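Local atomic coordinates of esterase (Rhizomucor miehei, PDB entry 4WY5), a protein that probably hydrolyses carboxylic esters, acting as a carboxylesterase of the alpha/beta hydrolase fold. Residues A[6-10]-A[11-15]. Numbering follows the deposited sequence.
Sequences PPIHP and VYAAA
H9 accepts a hydrogen bond from the backbone of V11 through its ring nitrogen: V11 N lies 3.1 Å from H9 ND1, in the ring plane, and the N-H points almost straight at it (167°). CG, anti to the backbone N (chi1 -167°), lies beside the carbonyl carbon, which brings the ring edge to V11 N; the accepting ND1 is consistent with a ring protonated on NE2. H9 is thus the N-cap of helix 10-19, and P10, which has no N-H to be satisfied, suits the first helical position; its CD sits above one face of the imidazole, toward the rim. The carbonyl of H9 starts the helical bonding, taking A13 N at 3.1 Å in the carbonyl plane and Y12 N at 2.8 Å from above that plane, the latter bent to 131°. P10 O then receives A14 N at 2.8 Å. This capped turn opens the N-terminal helix of an alpha/beta hydrolase, beside helix 302-319; the H9 backbone also bonds to G289. The imidazole edge is turned toward the Y12 face (centroids 6.0 Å apart), H9 CB touching Y12 CD2 more closely, while Y12 OH is hydrogen-bonded to T301 OG1. I8 extends CD1 to the small apolar A13 CB at 4.0 Å.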
ATOM      1  N   PRO A   6      11.734 -14.290   6.793  1.00 28.56           N
ATOM      2  CA  PRO A   6      10.436 -14.007   7.439  1.00 29.29           C
ATOM      3  C   PRO A   6       9.322 -14.995   7.063  1.00 26.26           C
ATOM      4  O   PRO A   6       9.429 -15.697   6.046  1.00 28.11           O
ATOM      5  CB  PRO A   6      10.084 -12.593   6.931  1.00 21.96           C
ATOM      6  CG  PRO A   6      10.847 -12.440   5.654  1.00 25.53           C
ATOM      7  CD  PRO A   6      12.143 -13.183   5.903  1.00 30.06           C
ATOM      8  N   PRO A   7       8.263 -15.055   7.888  1.00 23.82           N
ATOM      9  CA  PRO A   7       7.056 -15.840   7.584  1.00 25.86           C
ATOM     10  C   PRO A   7       6.335 -15.422   6.283  1.00 26.99           C
ATOM     11  O   PRO A   7       6.329 -14.233   5.907  1.00 22.35           O
ATOM     12  CB  PRO A   7       6.138 -15.574   8.801  1.00 21.98           C
ATOM     13  CG  PRO A   7       7.054 -15.132   9.911  1.00 21.45           C
ATOM     14  CD  PRO A   7       8.216 -14.442   9.237  1.00 28.01           C
ATOM     15  N   ILE A   8       5.736 -16.407   5.608  1.00 22.26           N
ATOM     16  CA  ILE A   8       4.838 -16.146   4.490  1.00 22.78           C
ATOM     17  C   ILE A   8       3.438 -16.672   4.849  1.00 26.39           C
ATOM     18  O   ILE A   8       3.305 -17.555   5.704  1.00 24.48           O
ATOM     19  CB  ILE A   8       5.332 -16.808   3.176  1.00 22.60           C
ATOM     20  CG1 ILE A   8       5.429 -18.328   3.334  1.00 24.51           C
ATOM     21  CG2 ILE A   8       6.679 -16.232   2.750  1.00 20.73           C
ATOM     22  CD1 ILE A   8       5.798 -19.078   2.041  1.00 23.35           C
ATOM     23  N   HIS A   9       2.404 -16.153   4.184  1.00 24.32           N
ATOM     24  CA  HIS A   9       1.031 -16.607   4.435  1.00 20.64           C
ATOM     25  C   HIS A   9       0.878 -18.105   4.101  1.00 24.40           C
ATOM     26  O   HIS A   9       1.412 -18.590   3.093  1.00 26.10           O
ATOM     27  CB  HIS A   9       0.040 -15.760   3.620  1.00 19.52           C
ATOM     28  CG  HIS A   9      -1.393 -15.925   4.026  1.00 23.95           C
ATOM     29  ND1 HIS A   9      -2.119 -17.064   3.734  1.00 23.70           N
ATOM     30  CD2 HIS A   9      -2.240 -15.090   4.678  1.00 25.12           C
ATOM     31  CE1 HIS A   9      -3.353 -16.921   4.198  1.00 28.61           C
ATOM     32  NE2 HIS A   9      -3.453 -15.741   4.781  1.00 25.76           N
ATOM     33  N   PRO A  10       0.166 -18.848   4.967  1.00 26.93           N
ATOM     34  CA  PRO A  10      -0.056 -20.293   4.804  1.00 25.26           C
ATOM     35  C   PRO A  10      -0.518 -20.701   3.404  1.00 24.74           C
ATOM     36  O   PRO A  10      -0.110 -21.761   2.936  1.00 29.34           O
ATOM     37  CB  PRO A  10      -1.146 -20.599   5.840  1.00 21.44           C
ATOM     38  CG  PRO A  10      -0.914 -19.590   6.921  1.00 27.43           C
ATOM     39  CD  PRO A  10      -0.379 -18.346   6.246  1.00 26.64           C
ATOM     40  N   VAL A  11      -1.336 -19.884   2.743  1.00 28.28           N
ATOM     41  CA  VAL A  11      -1.776 -20.189   1.380  1.00 23.57           C
ATOM     42  C   VAL A  11      -0.589 -20.267   0.412  1.00 24.20           C
ATOM     43  O   VAL A  11      -0.572 -21.123  -0.466  1.00 27.47           O
ATOM     44  CB  VAL A  11      -2.802 -19.149   0.873  1.00 23.33           C
ATOM     45  CG1 VAL A  11      -2.890 -19.146  -0.652  1.00 21.65           C
ATOM     46  CG2 VAL A  11      -4.178 -19.414   1.480  1.00 27.21           C
ATOM     47  N   TYR A  12       0.410 -19.398   0.588  1.00 27.19           N
ATOM     48  CA  TYR A  12       1.585 -19.384  -0.297  1.00 26.62           C
ATOM     49  C   TYR A  12       2.490 -20.553   0.043  1.00 30.14           C
ATOM     50  O   TYR A  12       3.113 -21.157  -0.842  1.00 31.87           O
ATOM     51  CB  TYR A  12       2.368 -18.066  -0.177  1.00 21.77           C
ATOM     52  CG  TYR A  12       1.514 -16.858  -0.494  1.00 23.57           C
ATOM     53  CD1 TYR A  12       0.581 -16.891  -1.531  1.00 25.39           C
ATOM     54  CD2 TYR A  12       1.585 -15.716   0.285  1.00 22.64           C
ATOM     55  CE1 TYR A  12      -0.234 -15.803  -1.806  1.00 21.74           C
ATOM     56  CE2 TYR A  12       0.778 -14.620   0.028  1.00 24.10           C
ATOM     57  CZ  TYR A  12      -0.130 -14.664  -1.019  1.00 25.60           C
ATOM     58  OH  TYR A  12      -0.939 -13.572  -1.273  1.00 20.04           O
ATOM     59  N   ALA A  13       2.567 -20.879   1.331  1.00 29.23           N
ATOM     60  CA  ALA A  13       3.368 -22.025   1.757  1.00 32.84           C
ATOM     61  C   ALA A  13       2.772 -23.335   1.240  1.00 35.66           C
ATOM     62  O   ALA A  13       3.507 -24.219   0.791  1.00 39.76           O
ATOM     63  CB  ALA A  13       3.502 -22.062   3.279  1.00 26.20           C
ATOM     64  N   ALA A  14       1.447 -23.452   1.286  1.00 29.03           N
ATOM     65  CA  ALA A  14       0.779 -24.650   0.792  1.00 32.81           C
ATOM     66  C   ALA A  14       0.953 -24.810  -0.715  1.00 43.08           C
ATOM     67  O   ALA A  14       1.166 -25.926  -1.210  1.00 43.38           O
ATOM     68  CB  ALA A  14      -0.680 -24.616   1.143  1.00 36.38           C
ATOM     69  N   ALA A  15       0.898 -23.693  -1.441  1.00 38.33           N
ATOM     70  CA  ALA A  15       1.032 -23.739  -2.898  1.00 38.45           C
ATOM     71  C   ALA A  15       2.434 -24.149  -3.358  1.00 40.60           C
ATOM     72  O   ALA A  15       2.575 -24.888  -4.336  1.00 47.21           O
ATOM     73  CB  ALA A  15       0.664 -22.392  -3.500  1.00 35.76           C
TER